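Local coordinates for protein serine protease pet (Escherichia coli, PDB 4OM9) that acts as a secreted autotransporter enterotoxin, joining an N-terminal serine protease to a long beta-helix, and probably cleaves the host cytoskeletal protein alpha-fodrin, at residues W808-N813 against V826-G831; G751-E756 against T788-S793; G792-A797 against S814-L819; G831-N836 against R853-Q858; N873-D878 against D893-P898. All coordinates share one frame; numbering follows the deposited sequence.

Contact 1. Residues W808-N813 against V826-G831; sequences WKVTGN and VLFNGG
The carbonyl oxygen of W808 takes the amide proton of L827 in the shortest bond of this pair: N of L827 lies 3.0 Å from O of W808, and the N-H points at it almost straight (172°). Farther along, N of N829 bonds O of V810 at 3.3 Å. Near this second bond the side chains of K809 and N829, both partly exposed, come together through their first carbons, CB of K809 lying 3.9 Å from CB of N829.

The W808 indole and V826 lie side by side and point the same way, with CD1 of W808 3.8 Å from CB of V826. A chi1 of 42° sets the W808 ring between its own N and carbonyl carbon, where CG2 of V810 sits 3.4 Å above the ring plane, over its centre. That methyl also meets CG2 of V826, while the other branch of V810, CG1, approaches CE2 of F828 at 3.8 Å; CB of V810 stands over one face of the phenyl ring. NE1 of W808 is buried here and has no polar partner in the model. V826 is bonded through its backbone to V851, and the touching parts of the two segments run 29° apart, as successive coils stack in the parallel beta-helix of autotransporter passenger domains.

Contact 2. Residues G751-E756 against T788-S793; sequences GDIKSE and TSYQGS
The phenol of Y790 crosses obliquely against I753, bringing its hydroxyl end onto the CG2 methyl of I753, which stands 3.6 Å from CZ of Y790. With CG anti to the backbone N (chi1 164°), the tyrosine carries its ring along to the 751-756 segment. There the carbonyl oxygen of G751 lies at the ring edge, near its plane, and 3.2 Å from OH of Y790, to which it may serve as acceptor. The hydroxyl is gripped from its own segment as well: N of S793 donates to OH of Y790 at an N-H...O angle of 159°. F763 stacks on the same ring.

These residues belong to consecutive coils of the parallel beta-helix, with strand 788-791 beside strand 747-755, and the backbones are joined at two places. N of G751 gives its proton to O of Q791 at 2.8 Å, and N of I753 binds O of S793 at 2.9 Å. Between these two bonds the second coil passes through a cis peptide ahead of G792.

D752 turns OD1 to CB of S793, 3.1 Å away, whereas OG of S793 is 4.0 Å from OD1 of D752 and receives a weak bond from NZ of K795.

Contact 3. Residues G792-A797 against S814-L819; sequences GSIKAA and SELKKL
I794 and L816 stand side by side, pointing the same way, on neighbouring coils of the parallel beta-helix; strand 794-796 lies between strand 747-755 and the irregular 814-819 segment. The directions of the two touching parts differ by 30°, so the coils keep a common sense while lacking the regular bonding of a full strand pair.

Polar bonding across the pair is sparse. N of K817 donates to O of A796 at 3.0 Å. Near the start of both segments, N of I794 makes a weak bond to OG of S814, 3.3 Å away. A chi1 of -32° swings that hydroxyl beside the serine's own backbone N, and its stronger partner is O of G812, so the hydroxyl sits between O of G812 and N of I794. The A796 oxygen also receives a CA-H...O contact from L816, CA of L816 being 3.3 Å from O of A796 with an angle of 150° at the hydrogen.

Apolar contact is carried mainly by one methyl. CD1 of L816, placed by a CG anti to the backbone N, meets CG2 of I794 at 4.1 Å and CB of A796 slightly farther off. Outside the two segments, W808 touches I794 and L801 touches L816.

E815 and A797 are exposed. E815 extends its chain beyond CG, with OE2 near CB of A797. Past it, the aliphatic base of K817 packs against A797, its CB lying 3.6 Å from C of A797.

Contact 4. Residues G831-N836 against R853-Q858; sequences GKNIFN and RTNTQQ
The F835 ring lies against the T854 backbone, and NH2 of R853 reaches O of G831, where two irregular coils of the C-terminal beta-helix region meet at the surface; residues G831 to I834 form a type II beta turn there.

Polar contacts centre on that turn. O of G831 accepts the turn's own bond from N of I834 at 2.9 Å and, in addition, a weak one from NH2 of R853 at 3.3 Å. The bend at chi3 (-52°) brings the guanidinium round to the turn, and O of I834 lies in plane at its edge.

Side chains of 853-858 also bond within their own segment. OG1 of T854 bonds O of Q858 at 2.8 Å, and ND2 of N855 donates to OE1 of Q858 in a straight bond that stays in the N855 amide plane.

Van der Waals contact is made by the F835 ring. O of Q858 sits over one face, 3.7 Å above the plane and offset toward the rim, while CE1 of F835 comes to 3.5 Å from CA of T854. The N855 side chain crosses F835 at about a right angle, its amide plane turned 42° from the ring. Its OD1 stands 3.6 Å from CZ of F835.

Contact 5. Residues N873-D878 against D893-P898; sequences NLLLVD and DLVKAP
L875 directs its CB at the 893-898 segment and makes the two closest approaches of the contact. From CB the chain continues to CG, which lies anti to the backbone N (chi1 -162°), and the two terminal methyls do the touching. CD2 of L875 meets CD1 of L894 at 3.7 Å. Its twin, CD1 of L875, turns to V895 and comes equally close to CG1 of that residue, also at 3.7 Å. The fork of the leucine thus spans two consecutive residues, crossing each of their side chains obliquely.

Both partners point their CB atoms back at the 873-878 segment. CA of L875 and CA of L894 are 8.9 Å apart, and no hydrogen bond joins the two segments, so the side chains alone bridge the gap. Such a meeting of buried aliphatic tips without backbone bonds is consistent with the apolar interior of the passenger's beta-helix near its C-terminal end, where the walls of the coil face one another. W933 adds to the apolar surroundings by touching V895. The backbones turn to other partners: D878 bonds with M852, and A897 with S931. L894 keeps CG anti to its carbonyl carbon and stretches on to CD1 through a chi2 of -172°. CD1 of L894 also lies 4.3 Å from CG1 of V877.

The five contacts follow the C-terminal part of the beta-helix, with centres 39 to 59 Å from the centre of the chain and the protease domain at the opposite, N-terminal end. Contacts 2 and 3, centres 8 Å apart, share G792 and S793, and strand 794-796 also probably bonds strand 747-755 through N of S755 and O of K795 (3.1 Å). Contact 1 sits against both: the W808 ring packs on G792, I794 and S814. Contact 4 continues from contact 1 at G831, centres 11 Å apart, and its T854 N probably bonds O of D878, 3.2 Å away, in contact 5. Contacts 2 and 5 do not touch, their centres being 21 Å apart.

Contact 1. Residues W808-N813 against V826-G831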
# COMPACT_ATOMS: atom_id res chain seq x y z
N TRP A 808 16.74 -39.90 4.38
CA TRP A 808 16.54 -40.21 2.97
C TRP A 808 16.78 -41.65 2.61
O TRP A 808 17.33 -42.43 3.38
CB TRP A 808 17.42 -39.34 2.05
CG TRP A 808 18.84 -39.08 2.45
CD1 TRP A 808 19.38 -39.18 3.69
CD2 TRP A 808 19.89 -38.65 1.59
NE1 TRP A 808 20.71 -38.85 3.66
CE2 TRP A 808 21.05 -38.51 2.38
CE3 TRP A 808 19.96 -38.37 0.23
CZ2 TRP A 808 22.26 -38.11 1.85
CZ3 TRP A 808 21.17 -37.97 -0.29
CH2 TRP A 808 22.31 -37.85 0.52
N LYS A 809 16.35 -41.97 1.40
CA LYS A 809 16.51 -43.31 0.88
C LYS A 809 17.76 -43.39 -0.01
O LYS A 809 18.15 -44.47 -0.45
CB LYS A 809 15.26 -43.72 0.11
CG LYS A 809 13.93 -43.32 0.78
CD LYS A 809 12.79 -44.15 0.19
CE LYS A 809 11.44 -43.83 0.82
NZ LYS A 809 10.72 -42.75 0.07
N VAL A 810 18.37 -42.23 -0.25
CA VAL A 810 19.59 -42.08 -1.06
C VAL A 810 19.59 -42.81 -2.40
O VAL A 810 19.86 -44.00 -2.45
CB VAL A 810 20.83 -42.53 -0.29
CG1 VAL A 810 22.08 -42.10 -1.03
CG2 VAL A 810 20.82 -41.94 1.11
N THR A 811 19.31 -42.09 -3.48
CA THR A 811 19.18 -42.69 -4.81
C THR A 811 20.40 -42.45 -5.69
O THR A 811 20.42 -42.87 -6.85
CB THR A 811 17.92 -42.15 -5.56
OG1 THR A 811 17.86 -40.72 -5.48
CG2 THR A 811 16.64 -42.76 -4.99
N GLY A 812 21.40 -41.77 -5.15
CA GLY A 812 22.60 -41.50 -5.93
C GLY A 812 23.84 -41.25 -5.10
O GLY A 812 23.77 -41.07 -3.88
N ASN A 813 24.99 -41.26 -5.77
CA ASN A 813 26.27 -40.94 -5.15
C ASN A 813 26.29 -39.54 -4.57
O ASN A 813 26.32 -38.56 -5.32
CB ASN A 813 27.41 -41.08 -6.16
CG ASN A 813 27.93 -42.50 -6.26
OD1 ASN A 813 27.71 -43.32 -5.38
ND2 ASN A 813 28.62 -42.79 -7.35
N VAL A 826 19.50 -42.28 7.68
CA VAL A 826 19.51 -42.70 6.27
C VAL A 826 19.42 -44.20 5.99
O VAL A 826 19.87 -45.03 6.78
CB VAL A 826 20.80 -42.15 5.59
CG1 VAL A 826 21.74 -41.56 6.62
CG2 VAL A 826 21.53 -43.19 4.76
N LEU A 827 18.79 -44.53 4.86
CA LEU A 827 18.90 -45.86 4.25
C LEU A 827 19.27 -45.71 2.77
O LEU A 827 19.30 -44.60 2.25
CB LEU A 827 17.60 -46.64 4.39
CG LEU A 827 16.36 -46.06 3.71
CD1 LEU A 827 15.50 -47.16 3.13
CD2 LEU A 827 15.57 -45.23 4.71
N PHE A 828 19.54 -46.83 2.11
CA PHE A 828 19.87 -46.83 0.68
C PHE A 828 18.75 -47.40 -0.18
O PHE A 828 18.04 -48.33 0.22
CB PHE A 828 21.17 -47.60 0.43
CG PHE A 828 22.41 -46.76 0.57
CD1 PHE A 828 23.03 -46.61 1.80
CD2 PHE A 828 22.94 -46.11 -0.54
CE1 PHE A 828 24.16 -45.83 1.92
CE2 PHE A 828 24.08 -45.33 -0.42
CZ PHE A 828 24.69 -45.19 0.81
N ASN A 829 18.61 -46.85 -1.38
CA ASN A 829 17.56 -47.24 -2.33
C ASN A 829 17.71 -46.45 -3.62
O ASN A 829 17.79 -45.23 -3.58
CB ASN A 829 16.18 -47.00 -1.72
CG ASN A 829 15.06 -47.17 -2.73
OD1 ASN A 829 14.69 -48.28 -3.09
ND2 ASN A 829 14.51 -46.05 -3.19
N GLY A 830 17.73 -47.12 -4.76
CA GLY A 830 17.55 -48.55 -4.84
C GLY A 830 17.68 -49.03 -6.27
O GLY A 830 16.89 -49.86 -6.73
N GLY A 831 18.66 -48.48 -6.98
CA GLY A 831 18.94 -48.91 -8.34
C GLY A 831 19.18 -50.41 -8.47
O GLY A 831 19.79 -51.03 -7.59

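Contact 2. Residues G751-E756 against T788-S793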
# COMPACT_ATOMS: atom_id res chain seq x y z
N GLY A 751 13.61 -35.31 -5.31
CA GLY A 751 14.40 -34.58 -6.28
C GLY A 751 15.77 -34.23 -5.73
O GLY A 751 15.88 -33.76 -4.60
N ASP A 752 16.80 -34.46 -6.54
CA ASP A 752 18.18 -34.34 -6.08
C ASP A 752 18.49 -32.92 -5.62
O ASP A 752 17.80 -31.98 -6.00
CB ASP A 752 19.15 -34.75 -7.19
CG ASP A 752 18.91 -36.16 -7.70
OD1 ASP A 752 18.48 -37.02 -6.90
OD2 ASP A 752 19.13 -36.41 -8.90
N ILE A 753 19.50 -32.77 -4.78
CA ILE A 753 19.94 -31.44 -4.41
C ILE A 753 21.45 -31.32 -4.54
O ILE A 753 22.21 -32.11 -3.98
CB ILE A 753 19.50 -31.07 -2.97
CG1 ILE A 753 20.33 -29.90 -2.45
CG2 ILE A 753 19.63 -32.24 -2.05
CD1 ILE A 753 19.85 -29.37 -1.12
N LYS A 754 21.87 -30.34 -5.33
CA LYS A 754 23.27 -30.12 -5.61
C LYS A 754 23.64 -28.71 -5.21
O LYS A 754 22.79 -27.83 -5.15
CB LYS A 754 23.57 -30.37 -7.08
CG LYS A 754 23.03 -29.30 -7.99
CD LYS A 754 23.54 -29.47 -9.40
CE LYS A 754 22.97 -28.37 -10.29
NZ LYS A 754 23.65 -28.33 -11.61
N SER A 755 24.93 -28.51 -4.92
CA SER A 755 25.44 -27.21 -4.50
C SER A 755 26.95 -27.22 -4.43
O SER A 755 27.54 -28.24 -4.08
CB SER A 755 24.89 -26.84 -3.12
OG SER A 755 25.58 -25.72 -2.59
N GLU A 756 27.59 -26.10 -4.76
CA GLU A 756 29.02 -25.99 -4.52
C GLU A 756 29.38 -24.75 -3.71
O GLU A 756 30.53 -24.30 -3.73
CB GLU A 756 29.80 -26.00 -5.84
CG GLU A 756 29.24 -25.15 -6.94
CD GLU A 756 29.94 -25.43 -8.26
OE1 GLU A 756 29.72 -24.68 -9.23
OE2 GLU A 756 30.73 -26.40 -8.31
N THR A 788 9.90 -36.08 8.50
CA THR A 788 10.47 -35.59 7.26
C THR A 788 11.17 -36.67 6.46
O THR A 788 12.07 -37.34 6.96
CB THR A 788 11.48 -34.44 7.51
OG1 THR A 788 10.82 -33.34 8.16
CG2 THR A 788 12.09 -33.95 6.20
N SER A 789 10.76 -36.83 5.21
CA SER A 789 11.49 -37.72 4.32
C SER A 789 11.98 -36.93 3.12
O SER A 789 11.34 -35.97 2.69
CB SER A 789 10.62 -38.90 3.87
OG SER A 789 9.72 -38.50 2.85
N TYR A 790 13.14 -37.33 2.62
CA TYR A 790 13.74 -36.77 1.43
C TYR A 790 14.23 -37.90 0.54
O TYR A 790 14.51 -39.00 1.03
CB TYR A 790 14.89 -35.83 1.79
CG TYR A 790 15.78 -35.54 0.60
CD1 TYR A 790 15.42 -34.60 -0.35
CD2 TYR A 790 16.95 -36.26 0.41
CE1 TYR A 790 16.21 -34.36 -1.45
CE2 TYR A 790 17.75 -36.03 -0.68
CZ TYR A 790 17.38 -35.08 -1.61
OH TYR A 790 18.19 -34.87 -2.69
N GLN A 791 14.34 -37.64 -0.77
CA GLN A 791 15.07 -38.55 -1.67
C GLN A 791 15.46 -37.89 -2.99
O GLN A 791 14.63 -37.28 -3.64
CB GLN A 791 14.26 -39.84 -1.94
CG GLN A 791 12.94 -39.62 -2.63
CD GLN A 791 12.54 -40.85 -3.44
OE1 GLN A 791 13.12 -41.13 -4.49
NE2 GLN A 791 11.56 -41.61 -2.95
N GLY A 792 16.71 -38.05 -3.39
CA GLY A 792 17.67 -38.81 -2.63
C GLY A 792 19.08 -38.79 -3.18
O GLY A 792 19.70 -39.84 -3.29
N SER A 793 19.59 -37.61 -3.52
CA SER A 793 20.98 -37.49 -3.96
C SER A 793 21.53 -36.09 -3.67
O SER A 793 21.06 -35.11 -4.23
CB SER A 793 21.09 -37.80 -5.45
OG SER A 793 22.32 -37.33 -5.97

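Contact 3. Residues G792-A797 against S814-L819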
# COMPACT_ATOMS: atom_id res chain seq x y z
N GLY A 792 16.71 -38.05 -3.39
CA GLY A 792 17.67 -38.81 -2.63
C GLY A 792 19.08 -38.79 -3.18
O GLY A 792 19.70 -39.84 -3.29
N SER A 793 19.59 -37.61 -3.52
CA SER A 793 20.98 -37.49 -3.96
C SER A 793 21.53 -36.09 -3.67
O SER A 793 21.06 -35.11 -4.23
CB SER A 793 21.09 -37.80 -5.45
OG SER A 793 22.32 -37.33 -5.97
N ILE A 794 22.54 -36.02 -2.81
CA ILE A 794 23.10 -34.73 -2.40
C ILE A 794 24.57 -34.55 -2.77
O ILE A 794 25.46 -35.09 -2.10
CB ILE A 794 22.97 -34.51 -0.88
CG1 ILE A 794 21.53 -34.69 -0.43
CG2 ILE A 794 23.48 -33.13 -0.49
CD1 ILE A 794 21.37 -34.65 1.06
N LYS A 795 24.83 -33.76 -3.80
CA LYS A 795 26.20 -33.43 -4.16
C LYS A 795 26.55 -32.02 -3.71
O LYS A 795 26.56 -31.09 -4.50
CB LYS A 795 26.40 -33.56 -5.67
CG LYS A 795 25.81 -34.83 -6.25
CD LYS A 795 26.47 -35.21 -7.55
CE LYS A 795 25.87 -36.50 -8.10
NZ LYS A 795 24.42 -36.32 -8.42
N ALA A 796 26.85 -31.88 -2.42
CA ALA A 796 27.26 -30.59 -1.87
C ALA A 796 28.49 -30.73 -0.98
O ALA A 796 28.38 -31.03 0.20
CB ALA A 796 26.12 -29.98 -1.08
N ALA A 797 29.68 -30.50 -1.56
CA ALA A 797 30.94 -30.79 -0.87
C ALA A 797 31.47 -29.64 0.01
O ALA A 797 32.65 -29.64 0.37
CB ALA A 797 32.01 -31.18 -1.89
N SER A 814 26.28 -39.43 -3.25
CA SER A 814 26.27 -38.13 -2.59
C SER A 814 27.61 -37.85 -1.90
O SER A 814 28.04 -38.62 -1.04
CB SER A 814 25.13 -38.07 -1.57
OG SER A 814 24.03 -38.84 -1.99
N GLU A 815 28.28 -36.77 -2.30
CA GLU A 815 29.49 -36.35 -1.60
C GLU A 815 29.22 -35.05 -0.83
O GLU A 815 29.35 -33.95 -1.35
CB GLU A 815 30.69 -36.20 -2.55
CG GLU A 815 30.50 -35.32 -3.77
CD GLU A 815 31.74 -35.25 -4.64
OE1 GLU A 815 31.89 -36.11 -5.54
OE2 GLU A 815 32.57 -34.34 -4.42
N LEU A 816 28.83 -35.23 0.43
CA LEU A 816 28.44 -34.14 1.31
C LEU A 816 29.57 -33.72 2.24
O LEU A 816 30.37 -34.56 2.68
CB LEU A 816 27.23 -34.57 2.13
CG LEU A 816 26.71 -33.63 3.21
CD1 LEU A 816 26.17 -32.38 2.56
CD2 LEU A 816 25.65 -34.34 4.01
N LYS A 817 29.65 -32.43 2.55
CA LYS A 817 30.68 -31.95 3.46
C LYS A 817 30.45 -32.43 4.89
O LYS A 817 31.06 -33.40 5.32
CB LYS A 817 30.78 -30.43 3.41
CG LYS A 817 31.69 -29.81 4.47
CD LYS A 817 33.14 -30.15 4.26
CE LYS A 817 33.99 -29.39 5.25
NZ LYS A 817 33.61 -27.96 5.28
N LYS A 818 29.55 -31.78 5.62
CA LYS A 818 29.36 -32.08 7.04
C LYS A 818 27.98 -32.64 7.34
O LYS A 818 27.03 -32.40 6.60
CB LYS A 818 29.63 -30.83 7.87
CG LYS A 818 31.09 -30.42 7.88
CD LYS A 818 31.32 -29.05 8.50
CE LYS A 818 32.81 -28.75 8.61
NZ LYS A 818 33.07 -27.33 8.98
N LEU A 819 27.87 -33.39 8.44
CA LEU A 819 26.63 -34.09 8.76
C LEU A 819 26.47 -34.30 10.27
O LEU A 819 27.37 -34.80 10.94
CB LEU A 819 26.59 -35.44 8.03
CG LEU A 819 25.28 -36.19 7.78
CD1 LEU A 819 25.53 -37.40 6.89
CD2 LEU A 819 24.57 -36.62 9.06

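Contact 4. Residues G831-N836 against R853-Q858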
# COMPACT_ATOMS: atom_id res chain seq x y z
N GLY A 831 18.66 -48.48 -6.98
CA GLY A 831 18.94 -48.91 -8.34
C GLY A 831 19.18 -50.41 -8.47
O GLY A 831 19.79 -51.03 -7.59
N LYS A 832 18.70 -50.98 -9.57
CA LYS A 832 18.79 -52.42 -9.82
C LYS A 832 20.23 -52.92 -9.80
O LYS A 832 20.91 -52.88 -10.82
CB LYS A 832 18.14 -52.77 -11.16
CG LYS A 832 16.81 -53.49 -11.04
CD LYS A 832 15.94 -52.89 -9.93
CE LYS A 832 15.48 -51.48 -10.26
NZ LYS A 832 14.92 -50.80 -9.06
N ASN A 833 20.66 -53.39 -8.63
CA ASN A 833 22.05 -53.79 -8.41
C ASN A 833 22.98 -52.62 -8.71
O ASN A 833 24.11 -52.82 -9.17
CB ASN A 833 22.42 -55.01 -9.25
CG ASN A 833 22.63 -56.27 -8.41
OD1 ASN A 833 22.18 -56.36 -7.27
ND2 ASN A 833 23.32 -57.24 -8.99
N ILE A 834 22.50 -51.41 -8.45
CA ILE A 834 23.29 -50.20 -8.66
C ILE A 834 23.60 -49.57 -7.30
O ILE A 834 22.74 -48.95 -6.67
CB ILE A 834 22.55 -49.18 -9.56
CG1 ILE A 834 21.96 -49.89 -10.78
CG2 ILE A 834 23.49 -48.07 -9.99
CD1 ILE A 834 21.26 -48.99 -11.75
N PHE A 835 24.84 -49.74 -6.86
CA PHE A 835 25.23 -49.39 -5.50
C PHE A 835 25.94 -48.04 -5.45
O PHE A 835 26.65 -47.67 -6.39
CB PHE A 835 26.13 -50.50 -4.94
CG PHE A 835 25.46 -51.84 -4.90
CD1 PHE A 835 24.64 -52.19 -3.84
CD2 PHE A 835 25.64 -52.75 -5.93
CE1 PHE A 835 24.01 -53.42 -3.81
CE2 PHE A 835 25.02 -53.98 -5.91
CZ PHE A 835 24.20 -54.32 -4.85
N ASN A 836 25.76 -47.31 -4.35
CA ASN A 836 26.23 -45.93 -4.27
C ASN A 836 27.04 -45.62 -3.01
O ASN A 836 26.93 -46.33 -2.01
CB ASN A 836 25.05 -44.97 -4.35
CG ASN A 836 24.33 -45.06 -5.68
OD1 ASN A 836 24.96 -45.08 -6.74
ND2 ASN A 836 23.01 -45.13 -5.63
N ARG A 853 22.95 -51.63 1.51
CA ARG A 853 22.60 -52.79 0.71
C ARG A 853 23.82 -53.49 0.11
O ARG A 853 24.89 -52.90 -0.01
CB ARG A 853 21.65 -52.40 -0.42
CG ARG A 853 20.41 -51.66 0.03
CD ARG A 853 19.49 -51.39 -1.16
NE ARG A 853 20.19 -50.74 -2.27
CZ ARG A 853 19.78 -50.76 -3.53
NH1 ARG A 853 18.66 -51.39 -3.86
NH2 ARG A 853 20.49 -50.15 -4.47
N THR A 854 23.62 -54.75 -0.25
CA THR A 854 24.57 -55.53 -1.04
C THR A 854 23.89 -56.82 -1.47
O THR A 854 22.95 -57.28 -0.81
CB THR A 854 25.85 -55.87 -0.27
OG1 THR A 854 26.72 -56.66 -1.10
CG2 THR A 854 25.52 -56.65 0.99
N ASN A 855 24.32 -57.40 -2.59
CA ASN A 855 23.80 -58.70 -2.98
C ASN A 855 24.60 -59.84 -2.34
O ASN A 855 24.02 -60.75 -1.75
CB ASN A 855 23.75 -58.85 -4.52
CG ASN A 855 25.11 -58.69 -5.17
OD1 ASN A 855 25.55 -57.58 -5.47
ND2 ASN A 855 25.78 -59.82 -5.42
N THR A 856 25.93 -59.77 -2.42
CA THR A 856 26.83 -60.71 -1.74
C THR A 856 28.31 -60.40 -1.99
O THR A 856 29.09 -60.23 -1.04
CB THR A 856 26.59 -62.18 -2.16
OG1 THR A 856 25.36 -62.65 -1.61
CG2 THR A 856 27.73 -63.08 -1.66
N GLN A 857 28.68 -60.35 -3.26
CA GLN A 857 30.08 -60.22 -3.64
C GLN A 857 30.36 -58.82 -4.16
O GLN A 857 31.48 -58.49 -4.55
CB GLN A 857 30.44 -61.28 -4.70
CG GLN A 857 31.91 -61.72 -4.70
CD GLN A 857 32.07 -63.23 -4.65
OE1 GLN A 857 31.23 -63.94 -4.09
NE2 GLN A 857 33.15 -63.74 -5.23
N GLN A 858 29.32 -57.99 -4.16
CA GLN A 858 29.42 -56.62 -4.63
C GLN A 858 28.74 -55.65 -3.67
O GLN A 858 27.51 -55.62 -3.57
CB GLN A 858 28.82 -56.48 -6.03
CG GLN A 858 29.68 -57.05 -7.16
CD GLN A 858 29.52 -58.55 -7.34
OE1 GLN A 858 28.50 -59.12 -6.98
NE2 GLN A 858 30.54 -59.19 -7.91

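Contact 5. Residues N873-D878 against D893-P898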
# COMPACT_ATOMS: atom_id res chain seq x y z
N ASN A 873 24.04 -44.82 17.90
CA ASN A 873 24.01 -45.17 16.48
C ASN A 873 23.56 -46.60 16.17
O ASN A 873 23.23 -47.36 17.08
CB ASN A 873 25.38 -44.93 15.84
CG ASN A 873 25.83 -43.48 15.94
OD1 ASN A 873 25.07 -42.62 16.38
ND2 ASN A 873 27.06 -43.21 15.53
N LEU A 874 23.56 -46.94 14.89
CA LEU A 874 23.10 -48.25 14.42
C LEU A 874 23.49 -48.52 12.97
O LEU A 874 22.73 -48.22 12.06
CB LEU A 874 21.58 -48.37 14.55
CG LEU A 874 21.06 -49.23 15.70
CD1 LEU A 874 19.64 -49.69 15.41
CD2 LEU A 874 21.99 -50.41 15.96
N LEU A 875 24.66 -49.11 12.76
CA LEU A 875 25.11 -49.43 11.40
C LEU A 875 24.62 -50.80 10.97
O LEU A 875 25.34 -51.79 11.09
CB LEU A 875 26.64 -49.35 11.30
CG LEU A 875 27.26 -49.22 9.91
CD1 LEU A 875 28.42 -48.23 9.93
CD2 LEU A 875 27.73 -50.57 9.39
N LEU A 876 23.53 -50.87 10.17
CA LEU A 876 22.86 -52.11 9.55
C LEU A 876 23.01 -52.62 8.01
O LEU A 876 24.04 -52.35 7.45
CB LEU A 876 21.37 -52.03 9.86
CG LEU A 876 21.01 -52.02 11.33
CD1 LEU A 876 21.84 -53.04 12.05
CD2 LEU A 876 21.20 -50.66 11.96
N VAL A 877 22.02 -53.33 7.36
CA VAL A 877 22.14 -53.99 5.97
C VAL A 877 20.99 -54.78 5.19
O VAL A 877 20.14 -55.32 5.86
CB VAL A 877 23.12 -55.16 6.05
CG1 VAL A 877 24.55 -54.74 6.29
CG2 VAL A 877 22.62 -56.20 7.05
N ASP A 878 21.02 -54.96 3.83
CA ASP A 878 20.21 -56.04 3.09
C ASP A 878 20.15 -56.35 1.50
O ASP A 878 20.64 -55.58 0.69
CB ASP A 878 18.83 -56.23 3.68
CG ASP A 878 18.66 -57.61 4.32
OD1 ASP A 878 19.13 -57.82 5.46
OD2 ASP A 878 18.05 -58.50 3.70
N ASP A 893 33.77 -53.87 2.84
CA ASP A 893 33.78 -52.83 3.86
C ASP A 893 32.54 -51.95 3.80
O ASP A 893 31.81 -51.95 2.81
CB ASP A 893 35.03 -51.96 3.69
CG ASP A 893 36.30 -52.75 3.87
OD1 ASP A 893 36.27 -53.75 4.62
OD2 ASP A 893 37.33 -52.38 3.27
N LEU A 894 32.30 -51.20 4.87
CA LEU A 894 31.10 -50.37 4.94
C LEU A 894 31.40 -48.92 5.31
O LEU A 894 30.56 -48.05 5.08
CB LEU A 894 30.09 -50.98 5.92
CG LEU A 894 29.49 -52.34 5.52
CD1 LEU A 894 28.37 -52.72 6.48
CD2 LEU A 894 28.97 -52.33 4.09
N VAL A 895 32.57 -48.65 5.89
CA VAL A 895 33.01 -47.26 6.08
C VAL A 895 34.51 -47.12 5.81
O VAL A 895 35.17 -48.09 5.41
CB VAL A 895 32.72 -46.72 7.50
CG1 VAL A 895 31.27 -46.96 7.92
CG2 VAL A 895 33.67 -47.33 8.50
N LYS A 896 35.04 -45.92 6.03
CA LYS A 896 36.45 -45.62 5.81
C LYS A 896 36.94 -44.42 6.62
O LYS A 896 37.40 -43.43 6.05
CB LYS A 896 36.73 -45.37 4.32
CG LYS A 896 37.21 -46.59 3.53
CD LYS A 896 37.87 -46.16 2.23
CE LYS A 896 38.36 -47.35 1.42
NZ LYS A 896 37.24 -48.12 0.81
N ALA A 897 36.85 -44.51 7.95
CA ALA A 897 37.33 -43.45 8.83
C ALA A 897 38.67 -43.82 9.47
O ALA A 897 38.71 -44.62 10.40
CB ALA A 897 36.30 -43.15 9.90
N PRO A 898 39.76 -43.21 8.97
CA PRO A 898 41.14 -43.51 9.39
C PRO A 898 41.42 -43.28 10.88
O PRO A 898 41.06 -42.23 11.41
CB PRO A 898 41.98 -42.56 8.53
CG PRO A 898 41.04 -41.51 8.07
CD PRO A 898 39.73 -42.20 7.91